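Local coordinates for protein chorismatase (Streptomyces hygroscopicus, PDB 4BPS) that hydrolyses chorismate to pyruvate and a dihydroxycyclohexadiene carboxylic acid, supplying a building block for the immunosuppressive polyketides FK506 and FK520, at residues G47-S52 / P58-H63; P81-M86 / W92-A97; N121-T126 / Q164-G169; E205-L210 / A276-R281; E304-V309 / V323-T328. All blocks are in the same frame, centred on the assembly; numbering follows the deposited sequence.

Contact 1 of 5, residues G47-S52 / P58-H63; sequences GHTDVS and PRTAVH
The antiparallel hairpin of strands 52-54 and 57-62, at the margin of a five-stranded sheet, pairs Ser52 with Arg59, and the loop leading into it runs on beside the second strand. Ser52 N reaches Arg59 O at 3.1 Å and Arg59 N returns to Ser52 O at 2.9 Å, a hydrogen-bonded pair. Beyond it the backbone pairing dwindles to one weak bond, Thr49 N to Ala61 O, and hydroxyls supply the rest. With its OG1 set between the backbone N and the carbonyl carbon (chi1 66°), Thr49 accepts from Ala61 N at 3.1 Å between OG1 and N. The same hydroxyl donates to Asp50 O, lying in that carbonyl's plane on a lone pair. Thr60 OG1 also donates to Asp50 O, at 2.8 Å, but stands 66° out of the plane, so two hydroxyls grip one oxygen from different directions. Thr49 OG1 further lies over the centre of one face of the Arg59 guanidinium, whose NH2 forms a salt bridge with Glu43. A valine in place of Thr49 would probably leave Ala61 N without its acceptor and take one of the two hydroxyl donors from Asp50 O. At the far end a water links His48 ND1 and His63 ND1, at 2.8 Å from each, and Gly47 CA makes a CH-pi contact over a face of the His63 ring, 4.1 Å from its centroid.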
# COMPACT_ATOMS: atom_id res chain seq x y z
N GLY A 47 -10.42 -8.61 12.36
CA GLY A 47 -11.25 -7.55 12.90
C GLY A 47 -10.57 -6.21 12.70
O GLY A 47 -9.55 -6.10 12.01
N HIS A 48 -11.17 -5.17 13.28
CA HIS A 48 -10.60 -3.84 13.14
C HIS A 48 -10.70 -3.10 14.48
O HIS A 48 -11.37 -3.57 15.42
CB HIS A 48 -11.25 -3.03 12.01
CG HIS A 48 -12.69 -2.67 12.23
ND1 HIS A 48 -13.73 -3.48 11.85
CD2 HIS A 48 -13.25 -1.56 12.79
CE1 HIS A 48 -14.87 -2.89 12.17
NE2 HIS A 48 -14.61 -1.73 12.75
N THR A 49 -10.01 -1.98 14.57
CA THR A 49 -10.01 -1.12 15.75
C THR A 49 -10.02 0.34 15.28
O THR A 49 -9.94 0.63 14.08
CB THR A 49 -8.76 -1.33 16.64
OG1 THR A 49 -7.59 -0.90 15.92
CG2 THR A 49 -8.58 -2.77 17.05
N ASP A 50 -10.07 1.25 16.25
CA ASP A 50 -9.80 2.66 15.94
C ASP A 50 -8.31 2.86 15.68
O ASP A 50 -7.50 1.92 15.73
CB ASP A 50 -10.33 3.61 17.05
CG ASP A 50 -9.50 3.60 18.35
OD1 ASP A 50 -8.58 2.77 18.52
OD2 ASP A 50 -9.80 4.44 19.23
N VAL A 51 -7.96 4.09 15.33
CA VAL A 51 -6.56 4.49 15.18
C VAL A 51 -6.15 5.18 16.48
O VAL A 51 -6.89 6.05 17.00
CB VAL A 51 -6.40 5.46 14.01
CG1 VAL A 51 -4.99 5.99 13.94
CG2 VAL A 51 -6.80 4.80 12.70
N SER A 52 -4.96 4.86 16.99
CA SER A 52 -4.49 5.48 18.23
C SER A 52 -2.98 5.50 18.21
O SER A 52 -2.35 4.92 17.32
CB SER A 52 -5.00 4.70 19.46
OG SER A 52 -4.42 3.42 19.51
N PRO A 58 1.74 5.18 15.95
CA PRO A 58 0.40 4.98 15.40
C PRO A 58 0.12 3.50 15.21
O PRO A 58 1.00 2.76 14.73
CB PRO A 58 0.47 5.68 14.05
CG PRO A 58 1.51 6.69 14.18
CD PRO A 58 2.52 6.13 15.15
N ARG A 59 -1.11 3.10 15.51
CA ARG A 59 -1.51 1.71 15.37
C ARG A 59 -2.97 1.60 14.98
O ARG A 59 -3.80 2.38 15.46
CB ARG A 59 -1.28 1.00 16.72
CG ARG A 59 -1.80 -0.40 16.82
CD ARG A 59 -3.16 -0.39 17.51
NE ARG A 59 -3.72 -1.73 17.62
CZ ARG A 59 -4.71 -2.05 18.45
NH1 ARG A 59 -5.24 -1.13 19.25
NH2 ARG A 59 -5.15 -3.30 18.49
N THR A 60 -3.28 0.62 14.15
CA THR A 60 -4.67 0.23 13.96
C THR A 60 -4.69 -1.22 13.48
O THR A 60 -3.67 -1.74 13.04
CB THR A 60 -5.40 1.15 12.97
OG1 THR A 60 -6.83 1.04 13.15
CG2 THR A 60 -5.09 0.83 11.51
N ALA A 61 -5.86 -1.85 13.55
CA ALA A 61 -6.06 -3.18 13.01
C ALA A 61 -7.00 -3.10 11.83
O ALA A 61 -8.02 -2.39 11.89
CB ALA A 61 -6.64 -4.10 14.08
N VAL A 62 -6.67 -3.83 10.77
CA VAL A 62 -7.53 -3.90 9.59
C VAL A 62 -7.95 -5.34 9.34
O VAL A 62 -7.21 -6.30 9.66
CB VAL A 62 -6.84 -3.30 8.32
CG1 VAL A 62 -6.70 -1.79 8.47
CG2 VAL A 62 -5.47 -3.97 8.05
N HIS A 63 -9.16 -5.49 8.82
CA HIS A 63 -9.78 -6.81 8.68
C HIS A 63 -9.47 -7.36 7.29
O HIS A 63 -10.33 -7.42 6.41
CB HIS A 63 -11.27 -6.71 8.97
CG HIS A 63 -11.95 -8.04 9.12
ND1 HIS A 63 -13.22 -8.16 9.65
CD2 HIS A 63 -11.55 -9.30 8.80
CE1 HIS A 63 -13.56 -9.44 9.65
NE2 HIS A 63 -12.56 -10.15 9.14
O HOH W 1 -14.41 -5.98 10.90
O HOH W 2 -5.79 1.55 18.06

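Contact 2 of 5, residues P81-M86 / W92-A97; sequences PVESGM and WARTDA
Glu83 and Arg94 face each other across two antiparallel strands and are bonded through both backbone and side chain. Arg94 N donates to Glu83 O at 2.9 Å, almost in line with the carbonyl. Further along, Gly85 N meets Trp92 O at 3.0 Å and Trp92 N meets Gly85 O at 2.9 Å, which satisfies the N-H and C=O of both residues. Arg94 O serves two donors: Val82 N at 2.8 Å and, weakly, Glu83 N at 3.5 Å. Glu83 OE1 accepts the N-H of Arg94 NE at 2.8 Å in a salt bridge, on its anti lone pair and within the guanidinium plane, and Arg94 NH2 adds a weak bond to the same oxygen. The carboxylate and guanidinium planes are turned 78° apart. Arg94 NH1 donates to Tyr131 OH and lies in a long ion pair with Asp96, while Val82 CG2 covers a face of the guanidinium, 3.5 Å from NH1. Trp92 CG lies between the backbone N and the carbonyl carbon (chi1 55°), which lays the indole over Gly85, whose CA sits 4.0 Å from the centroid of the five-membered ring in a CH-pi contact; Trp92 NE1 donates to Asp87 OD2. Ser84 OG finds its partner in Gly56 O. With Val82 and Glu83 both opposite Arg94, strands 83-87 and 90-94 make a beta hairpin with a classic beta bulge at the edge of a six-stranded sheet, 83-87 outermost.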
# COMPACT_ATOMS: atom_id res chain seq x y z
N PRO A 81 11.72 7.93 16.51
CA PRO A 81 10.87 9.07 16.17
C PRO A 81 11.11 10.23 17.12
O PRO A 81 11.32 10.05 18.33
CB PRO A 81 9.45 8.51 16.35
CG PRO A 81 9.62 7.02 16.07
CD PRO A 81 10.94 6.69 16.70
N VAL A 82 11.03 11.43 16.56
CA VAL A 82 11.27 12.62 17.33
C VAL A 82 9.99 13.27 17.86
O VAL A 82 10.06 14.06 18.82
CB VAL A 82 12.08 13.67 16.51
CG1 VAL A 82 13.42 13.04 16.07
CG2 VAL A 82 11.31 14.23 15.33
N GLU A 83 8.85 12.96 17.25
CA GLU A 83 7.57 13.52 17.69
C GLU A 83 6.46 12.65 17.13
O GLU A 83 6.61 12.10 16.02
CB GLU A 83 7.38 14.95 17.16
CG GLU A 83 6.18 15.66 17.74
CD GLU A 83 5.92 17.04 17.14
OE1 GLU A 83 6.31 17.30 15.99
OE2 GLU A 83 5.32 17.88 17.87
N SER A 84 5.36 12.53 17.88
CA SER A 84 4.16 11.86 17.41
C SER A 84 2.96 12.71 17.79
O SER A 84 3.05 13.56 18.69
CB SER A 84 4.05 10.50 18.08
OG SER A 84 5.21 9.76 17.80
N GLY A 85 1.82 12.46 17.16
CA GLY A 85 0.61 13.18 17.49
C GLY A 85 -0.59 12.62 16.77
O GLY A 85 -0.48 11.62 16.07
N MSE A 86 -1.73 13.26 17.00
CA MSE A 86 -2.96 12.93 16.30
C MSE A 86 -3.60 14.24 15.84
O MSE A 86 -3.78 15.16 16.65
CB MSE A 86 -3.90 12.18 17.22
CG MSE A 86 -3.62 10.68 17.38
SE MSE A 86 -5.21 9.54 17.67
CE MSE A 86 -6.59 10.86 17.32
N TRP A 92 0.13 9.91 13.81
CA TRP A 92 1.38 10.01 13.08
C TRP A 92 2.58 10.00 13.99
O TRP A 92 2.51 10.35 15.17
CB TRP A 92 1.38 11.28 12.21
CG TRP A 92 1.11 12.57 12.95
CD1 TRP A 92 -0.10 13.18 13.14
CD2 TRP A 92 2.08 13.39 13.63
NE1 TRP A 92 0.04 14.32 13.88
CE2 TRP A 92 1.37 14.48 14.18
CE3 TRP A 92 3.47 13.31 13.81
CZ2 TRP A 92 2.00 15.48 14.92
CZ3 TRP A 92 4.10 14.34 14.54
CH2 TRP A 92 3.35 15.39 15.09
N ALA A 93 3.70 9.57 13.41
CA ALA A 93 5.01 9.65 14.05
C ALA A 93 5.99 10.11 12.99
O ALA A 93 5.90 9.68 11.83
CB ALA A 93 5.44 8.29 14.60
N ARG A 94 6.95 10.95 13.38
CA ARG A 94 7.93 11.45 12.43
C ARG A 94 9.33 11.30 13.00
O ARG A 94 9.55 11.44 14.22
CB ARG A 94 7.67 12.93 12.08
CG ARG A 94 7.96 13.92 13.21
CD ARG A 94 7.47 15.36 12.86
NE ARG A 94 7.90 16.29 13.91
CZ ARG A 94 9.12 16.84 13.98
NH1 ARG A 94 10.02 16.60 13.04
NH2 ARG A 94 9.46 17.61 15.01
N THR A 95 10.28 11.04 12.10
CA THR A 95 11.68 11.33 12.35
C THR A 95 11.94 12.69 11.71
O THR A 95 11.05 13.29 11.13
CB THR A 95 12.59 10.28 11.73
OG1 THR A 95 12.47 10.35 10.30
CG2 THR A 95 12.22 8.88 12.24
N ASP A 96 13.16 13.24 11.79
CA ASP A 96 13.38 14.49 11.10
C ASP A 96 13.20 14.36 9.58
O ASP A 96 12.77 15.33 8.94
CB ASP A 96 14.73 15.09 11.46
CG ASP A 96 14.73 15.70 12.87
OD1 ASP A 96 13.66 16.14 13.36
OD2 ASP A 96 15.81 15.77 13.49
N ALA A 97 13.42 13.17 9.03
CA ALA A 97 13.37 12.98 7.58
C ALA A 97 12.10 12.33 7.02
O ALA A 97 11.82 12.51 5.82
CB ALA A 97 14.59 12.19 7.12

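Contact 3 of 5, residues N121-T126 / Q164-G169; sequences NVFQLT and QALDEG
Phe123 of helix 112-129 reaches toward helix 154-169 and meets it with the rim of its ring. Its CG lies anti to the carbonyl carbon and beside the backbone N (chi1 -66°), a torsion that carries the ring away from its own helix to Ala165 and Leu166. CZ leads: the methyl CD1 of Leu166 approaches it at the edge of the ring, close to the ring plane, at 3.8 Å. The two side chains run obliquely to one another, and the touching branch of Leu166 comes round although its CB is directed away from the other helix. Next to CZ, CE2 lies 4.0 Å from the CB of Ala165, whose small side chain leaves the aromatic rim room to come near the backbone; Ala165 O is 3.9 Å from the same CE2, at an oblique position to the ring. Met176 packs against both Phe123 and Leu166, and Ala165 also touches Tyr119, so the group continues into the surrounding core. Both helices lie in the N-terminal FkbO/Hyg5-like range of this YjgF-fold enzyme, and helix 112-129 also packs on strands 90-94 and 189-196. Leu166 is also next to a substrate-binding residue, its side chain about 4 Å from that of Arg162 one turn earlier. A serine in place of Phe123 would probably open a gap against Ala165 CB and Leu166 CD1 and leave the leucine branch freer to turn. Since the side chains that meet are apolar, the contact at this point probably rests on shape and dispersion, without a directional polar bond.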
# COMPACT_ATOMS: atom_id res chain seq x y z
N ASN A 121 -7.17 15.70 4.49
CA ASN A 121 -6.50 15.80 5.77
C ASN A 121 -5.07 15.24 5.70
O ASN A 121 -4.15 15.81 6.29
CB ASN A 121 -7.30 15.11 6.87
CG ASN A 121 -8.57 15.88 7.21
OD1 ASN A 121 -8.64 17.08 6.96
ND2 ASN A 121 -9.58 15.20 7.71
N VAL A 122 -4.87 14.16 4.94
CA VAL A 122 -3.52 13.63 4.72
C VAL A 122 -2.63 14.65 3.99
O VAL A 122 -1.50 14.94 4.43
CB VAL A 122 -3.58 12.29 3.97
CG1 VAL A 122 -2.19 11.84 3.51
CG2 VAL A 122 -4.23 11.20 4.83
N PHE A 123 -3.12 15.20 2.88
CA PHE A 123 -2.33 16.18 2.14
C PHE A 123 -2.03 17.38 3.03
O PHE A 123 -0.91 17.91 3.03
CB PHE A 123 -3.03 16.64 0.87
CG PHE A 123 -3.20 15.56 -0.18
CD1 PHE A 123 -2.15 14.76 -0.61
CD2 PHE A 123 -4.43 15.38 -0.78
CE1 PHE A 123 -2.33 13.81 -1.60
CE2 PHE A 123 -4.64 14.41 -1.76
CZ PHE A 123 -3.58 13.63 -2.17
N GLN A 124 -3.03 17.85 3.78
CA GLN A 124 -2.81 19.00 4.64
C GLN A 124 -1.80 18.72 5.74
O GLN A 124 -1.00 19.60 6.06
CB GLN A 124 -4.13 19.46 5.23
CG GLN A 124 -3.99 20.68 6.13
CD GLN A 124 -3.20 21.85 5.50
OE1 GLN A 124 -3.39 22.19 4.33
NE2 GLN A 124 -2.30 22.47 6.28
N LEU A 125 -1.84 17.53 6.35
CA LEU A 125 -0.89 17.19 7.40
C LEU A 125 0.54 17.12 6.84
O LEU A 125 1.49 17.60 7.45
CB LEU A 125 -1.24 15.84 8.05
CG LEU A 125 -0.36 15.48 9.25
CD1 LEU A 125 -0.67 16.40 10.43
CD2 LEU A 125 -0.54 14.01 9.63
N THR A 126 0.69 16.49 5.68
CA THR A 126 2.02 16.41 5.09
C THR A 126 2.55 17.81 4.80
O THR A 126 3.74 18.07 5.00
CB THR A 126 2.06 15.51 3.84
OG1 THR A 126 1.24 16.05 2.80
CG2 THR A 126 1.66 14.06 4.18
N GLN A 164 -11.19 13.49 -6.03
CA GLN A 164 -11.67 14.80 -5.59
C GLN A 164 -10.68 15.48 -4.66
O GLN A 164 -10.45 16.69 -4.76
CB GLN A 164 -13.05 14.68 -4.93
CG GLN A 164 -13.67 16.00 -4.53
CD GLN A 164 -15.00 15.81 -3.85
OE1 GLN A 164 -15.85 15.09 -4.38
NE2 GLN A 164 -15.19 16.44 -2.69
N ALA A 165 -10.08 14.71 -3.74
CA ALA A 165 -9.10 15.28 -2.82
C ALA A 165 -7.88 15.82 -3.58
O ALA A 165 -7.33 16.84 -3.18
CB ALA A 165 -8.67 14.28 -1.78
N LEU A 166 -7.44 15.14 -4.64
CA LEU A 166 -6.30 15.68 -5.37
C LEU A 166 -6.66 17.05 -5.94
O LEU A 166 -5.86 17.98 -5.88
CB LEU A 166 -5.81 14.76 -6.49
CG LEU A 166 -4.80 13.67 -6.11
CD1 LEU A 166 -5.41 12.50 -5.35
CD2 LEU A 166 -4.11 13.15 -7.37
N ASP A 167 -7.86 17.18 -6.49
CA ASP A 167 -8.26 18.49 -7.00
C ASP A 167 -8.37 19.54 -5.90
O ASP A 167 -7.99 20.69 -6.09
CB ASP A 167 -9.60 18.39 -7.71
CG ASP A 167 -9.53 17.56 -8.97
OD1 ASP A 167 -8.41 17.41 -9.53
OD2 ASP A 167 -10.59 17.06 -9.41
N GLU A 168 -8.91 19.15 -4.75
CA GLU A 168 -9.03 20.05 -3.61
C GLU A 168 -7.69 20.54 -3.09
O GLU A 168 -7.61 21.59 -2.47
CB GLU A 168 -9.81 19.35 -2.50
CG GLU A 168 -11.28 19.30 -2.81
CD GLU A 168 -12.08 18.30 -1.97
OE1 GLU A 168 -11.48 17.45 -1.27
OE2 GLU A 168 -13.33 18.42 -2.00
N GLY A 169 -6.64 19.75 -3.33
CA GLY A 169 -5.32 20.08 -2.84
C GLY A 169 -4.40 20.62 -3.90
O GLY A 169 -3.26 20.97 -3.60

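Contact 4 of 5, residues E205-L210 / A276-R281; sequences ENPAVL and AENLRR
Residues 205-210 form a loop in which Asn206 to Val209 make a type I beta turn, closed by Val209 N on Asn206 O, and its Glu205 and Pro207 face Asn278 on the short helix 276-281. Asn278 ND2 donates to Glu205 O at 3.0 Å, nearly in line with the Glu205 C=O, and that oxygen lies close to the Asn278 amide plane. CG of Asn278 is anti to its backbone N (chi1 -168°), which swings the amide out from the helix to the loop; ND2 is also bonded to Val273 O at the end of the preceding helix. The other branch of that amide lies against the proline ring, with Asn278 OD1 at 3.3 Å from Pro207 CD and 3.5 Å from Pro207 CG. The turn is reinforced as an Asx turn, because Asn206 OD1 accepts from Ala208 N at 3.0 Å. Asn206 is itself tied to helix 259-274, its OD1 to Arg272 and its ND2 to Asn269. The Glu205 side chain leads away from the helix; its OE1 is hydrogen-bonded to Thr211 OG1, and the side chain lies about 4 Å from that of Arg228, a substrate-binding residue. On the helix, Arg280 grips the Glu277 carboxylate side-on: NE meets OE1 at 2.9 Å and NH2 meets OE2 at 2.7 Å. Arg281 NE extends the salt-bridge network to Glu277 OE2 at 3.0 Å, that oxygen lying 32° out of the Arg281 guanidinium plane.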
# COMPACT_ATOMS: atom_id res chain seq x y z
N GLU A 205 6.71 3.95 -13.42
CA GLU A 205 5.66 3.26 -14.18
C GLU A 205 6.17 1.92 -14.72
O GLU A 205 7.37 1.63 -14.66
CB GLU A 205 5.14 4.14 -15.32
CG GLU A 205 4.44 5.40 -14.82
CD GLU A 205 3.23 5.09 -13.96
OE1 GLU A 205 2.23 4.52 -14.48
OE2 GLU A 205 3.27 5.38 -12.74
N ASN A 206 5.25 1.11 -15.24
CA ASN A 206 5.54 -0.22 -15.81
C ASN A 206 5.30 -0.13 -17.30
O ASN A 206 4.20 0.18 -17.69
CB ASN A 206 4.53 -1.24 -15.20
CG ASN A 206 4.59 -2.67 -15.80
OD1 ASN A 206 4.96 -2.90 -16.95
ND2 ASN A 206 4.19 -3.64 -14.97
N PRO A 207 6.29 -0.43 -18.15
CA PRO A 207 6.13 -0.21 -19.60
C PRO A 207 5.03 -0.94 -20.38
O PRO A 207 4.73 -0.60 -21.53
CB PRO A 207 7.48 -0.69 -20.16
CG PRO A 207 8.40 -0.71 -19.11
CD PRO A 207 7.67 -0.83 -17.81
N ALA A 208 4.47 -1.98 -19.79
CA ALA A 208 3.37 -2.73 -20.43
C ALA A 208 2.05 -2.59 -19.66
O ALA A 208 1.12 -3.38 -19.88
CB ALA A 208 3.75 -4.20 -20.57
N VAL A 209 1.98 -1.59 -18.77
CA VAL A 209 0.76 -1.37 -17.98
C VAL A 209 0.41 0.09 -18.09
O VAL A 209 1.27 0.97 -17.94
CB VAL A 209 0.95 -1.82 -16.51
CG1 VAL A 209 -0.25 -1.44 -15.66
CG2 VAL A 209 1.16 -3.34 -16.45
N LEU A 210 -0.86 0.36 -18.37
CA LEU A 210 -1.31 1.73 -18.53
C LEU A 210 -1.26 2.46 -17.18
O LEU A 210 -1.66 1.93 -16.15
CB LEU A 210 -2.74 1.72 -19.07
CG LEU A 210 -3.35 3.07 -19.45
CD1 LEU A 210 -2.56 3.79 -20.55
CD2 LEU A 210 -4.80 2.87 -19.88
N ALA A 276 16.42 -3.76 -14.32
CA ALA A 276 17.50 -2.82 -14.58
C ALA A 276 17.12 -1.75 -15.60
O ALA A 276 17.38 -0.56 -15.35
CB ALA A 276 18.74 -3.57 -15.06
N GLU A 277 16.56 -2.13 -16.74
CA GLU A 277 16.35 -1.15 -17.77
C GLU A 277 15.18 -0.24 -17.43
O GLU A 277 15.25 0.95 -17.75
CB GLU A 277 16.17 -1.84 -19.14
CG GLU A 277 15.94 -0.90 -20.31
CD GLU A 277 17.05 0.06 -20.60
OE1 GLU A 277 18.18 -0.10 -20.09
OE2 GLU A 277 16.79 1.02 -21.38
N ASN A 278 14.14 -0.74 -16.78
CA ASN A 278 13.05 0.14 -16.39
C ASN A 278 13.54 1.15 -15.35
O ASN A 278 13.21 2.34 -15.42
CB ASN A 278 11.84 -0.63 -15.84
CG ASN A 278 10.62 0.25 -15.72
OD1 ASN A 278 10.24 0.91 -16.68
ND2 ASN A 278 10.03 0.31 -14.53
N LEU A 279 14.32 0.67 -14.39
CA LEU A 279 14.82 1.58 -13.36
C LEU A 279 15.76 2.62 -13.98
O LEU A 279 15.64 3.82 -13.68
CB LEU A 279 15.46 0.79 -12.22
CG LEU A 279 14.45 -0.01 -11.38
CD1 LEU A 279 15.15 -0.63 -10.19
CD2 LEU A 279 13.25 0.79 -10.90
N ARG A 280 16.63 2.20 -14.90
CA ARG A 280 17.51 3.14 -15.58
C ARG A 280 16.72 4.22 -16.29
O ARG A 280 17.10 5.38 -16.24
CB ARG A 280 18.41 2.40 -16.61
CG ARG A 280 19.48 3.31 -17.26
CD ARG A 280 20.23 2.64 -18.46
NE ARG A 280 19.37 2.49 -19.65
CZ ARG A 280 19.16 3.45 -20.55
NH1 ARG A 280 19.74 4.65 -20.41
NH2 ARG A 280 18.34 3.24 -21.57
N ARG A 281 15.64 3.83 -16.96
CA ARG A 281 14.82 4.77 -17.71
C ARG A 281 14.13 5.77 -16.77
O ARG A 281 13.71 6.83 -17.23
CB ARG A 281 13.82 4.01 -18.61
CG ARG A 281 14.45 3.45 -19.94
CD ARG A 281 13.55 2.46 -20.73
NE ARG A 281 14.11 2.08 -22.05
CZ ARG A 281 13.85 2.72 -23.20
NH1 ARG A 281 13.04 3.79 -23.20
NH2 ARG A 281 14.41 2.31 -24.38

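Contact 5 of 5, residues E304-V309 / V323-T328; sequences EDLDTV and VALLHT
Leu325 and Leu306 slide past one another in opposite directions where helix 306-314 covers strand 323-327. Along Leu325, CB comes first and meets Leu306 CD2 at 4.0 Å. The torsion to CG, chi1 -91°, is off a staggered value and sends the fork of the side chain along the helix. From CG the branch that reaches the helix is Leu325 CD2, which lies 3.3 Å from Leu306 O, a close approach of a methyl to a carbonyl oxygen. Leu325 CD2 also has Val309 CG1 at 4.4 Å, one helical turn further on. Leu325 also packs on Val298 of the neighbouring strand. These pieces belong to a beta-alpha-beta unit, in which strands 296-300 and 323-327 lie parallel and side by side and helix 306-314 connects them. Val298 meets Val309 as well, and Val300 touches Leu306, so both strands contribute to the apolar seat of the helix. Leu306 divides its two methyls: CD2 goes to Leu325, whereas Leu306 CD1 lies 3.9 Å from His327 CB and 4.2 Å from His327 CG, the two side chains crossing at about a right angle. The polar end of that histidine is turned to other partners, its ND1 being bonded to Thr66. On the helix, Val309 N is satisfied by Asp305 O at 2.9 Å, and the side chain of Val309 stands about 9 Å from that of Glu338, the proton acceptor of the active site.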
# COMPACT_ATOMS: atom_id res chain seq x y z
N GLU A 304 -9.99 -21.14 -1.44
CA GLU A 304 -9.57 -22.35 -2.12
C GLU A 304 -8.37 -22.11 -3.05
O GLU A 304 -7.80 -23.06 -3.55
CB GLU A 304 -10.74 -22.98 -2.90
CG GLU A 304 -11.26 -22.12 -4.06
CD GLU A 304 -12.76 -22.31 -4.34
OE1 GLU A 304 -13.14 -23.41 -4.79
OE2 GLU A 304 -13.56 -21.37 -4.14
N ASP A 305 -7.99 -20.84 -3.26
CA ASP A 305 -6.82 -20.50 -4.07
C ASP A 305 -5.57 -20.19 -3.27
O ASP A 305 -4.51 -20.03 -3.87
CB ASP A 305 -7.12 -19.29 -4.98
CG ASP A 305 -8.13 -19.58 -6.06
OD1 ASP A 305 -8.34 -20.76 -6.41
OD2 ASP A 305 -8.69 -18.60 -6.61
N LEU A 306 -5.66 -20.07 -1.94
CA LEU A 306 -4.50 -19.59 -1.21
C LEU A 306 -3.31 -20.52 -1.34
O LEU A 306 -2.21 -20.06 -1.57
CB LEU A 306 -4.83 -19.33 0.28
CG LEU A 306 -5.04 -17.84 0.63
CD1 LEU A 306 -6.49 -17.45 0.34
CD2 LEU A 306 -4.67 -17.43 2.03
N ASP A 307 -3.52 -21.83 -1.22
CA ASP A 307 -2.37 -22.72 -1.33
C ASP A 307 -1.82 -22.76 -2.77
O ASP A 307 -0.63 -22.84 -2.96
CB ASP A 307 -2.69 -24.13 -0.85
CG ASP A 307 -1.43 -24.92 -0.57
OD1 ASP A 307 -0.65 -24.50 0.33
OD2 ASP A 307 -1.20 -25.94 -1.24
N THR A 308 -2.70 -22.69 -3.76
CA THR A 308 -2.29 -22.63 -5.15
C THR A 308 -1.34 -21.44 -5.34
O THR A 308 -0.25 -21.56 -5.91
CB THR A 308 -3.53 -22.48 -6.06
OG1 THR A 308 -4.38 -23.61 -5.87
CG2 THR A 308 -3.12 -22.39 -7.53
N VAL A 309 -1.77 -20.28 -4.85
CA VAL A 309 -0.97 -19.08 -4.97
C VAL A 309 0.33 -19.16 -4.18
O VAL A 309 1.39 -18.75 -4.67
CB VAL A 309 -1.81 -17.85 -4.57
CG1 VAL A 309 -0.94 -16.61 -4.38
CG2 VAL A 309 -2.89 -17.59 -5.60
N VAL A 323 6.88 -13.45 3.59
CA VAL A 323 5.71 -13.45 2.71
C VAL A 323 4.48 -13.75 3.56
O VAL A 323 4.49 -14.70 4.34
CB VAL A 323 5.87 -14.51 1.58
CG1 VAL A 323 4.68 -14.48 0.67
CG2 VAL A 323 7.14 -14.29 0.76
N ALA A 324 3.47 -12.90 3.46
CA ALA A 324 2.22 -13.09 4.19
C ALA A 324 1.08 -13.16 3.20
O ALA A 324 0.87 -12.23 2.41
CB ALA A 324 1.99 -11.92 5.13
N LEU A 325 0.32 -14.25 3.25
CA LEU A 325 -0.88 -14.39 2.41
C LEU A 325 -2.09 -13.94 3.21
O LEU A 325 -2.22 -14.28 4.38
CB LEU A 325 -1.05 -15.83 1.90
CG LEU A 325 -0.39 -16.12 0.54
CD1 LEU A 325 1.12 -16.06 0.66
CD2 LEU A 325 -0.84 -17.45 -0.03
N LEU A 326 -2.96 -13.17 2.57
CA LEU A 326 -4.16 -12.61 3.20
C LEU A 326 -5.35 -12.90 2.29
O LEU A 326 -5.30 -12.60 1.11
CB LEU A 326 -3.99 -11.10 3.40
CG LEU A 326 -2.91 -10.70 4.42
CD1 LEU A 326 -2.59 -9.20 4.29
CD2 LEU A 326 -3.35 -11.04 5.85
N HIS A 327 -6.42 -13.45 2.88
CA HIS A 327 -7.61 -13.82 2.15
C HIS A 327 -8.55 -12.62 2.12
O HIS A 327 -9.18 -12.31 3.16
CB HIS A 327 -8.27 -15.00 2.83
CG HIS A 327 -9.56 -15.37 2.22
ND1 HIS A 327 -10.61 -15.89 2.96
CD2 HIS A 327 -10.00 -15.27 0.94
CE1 HIS A 327 -11.62 -16.11 2.14
NE2 HIS A 327 -11.28 -15.74 0.92
N THR A 328 -8.63 -11.92 0.99
CA THR A 328 -9.44 -10.71 0.91
C THR A 328 -9.65 -10.35 -0.57
O THR A 328 -8.95 -10.84 -1.45
CB THR A 328 -8.77 -9.57 1.69
OG1 THR A 328 -9.75 -8.57 2.00
CG2 THR A 328 -7.59 -8.97 0.93

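Contacts 3 and 5 are buried and mainly apolar: one joins two helices, the other a helix to a strand, and they lie on opposite sides of the chain's centre. Contacts 1 and 2 sit nearer the surface, each at a margin of a sheet, and rely on backbone and side-chain hydrogen bonds, with a salt bridge across contact 2. These two hairpins touch, Pro58 packing on Trp92 and Ala93, and contact 2 leads on to contact 3 through Trp92 against Leu125. Contact 4 stands apart from the rest; partly exposed, it ties a loop to a helix through a single amide, with Glu205 close to the substrate-binding Arg228.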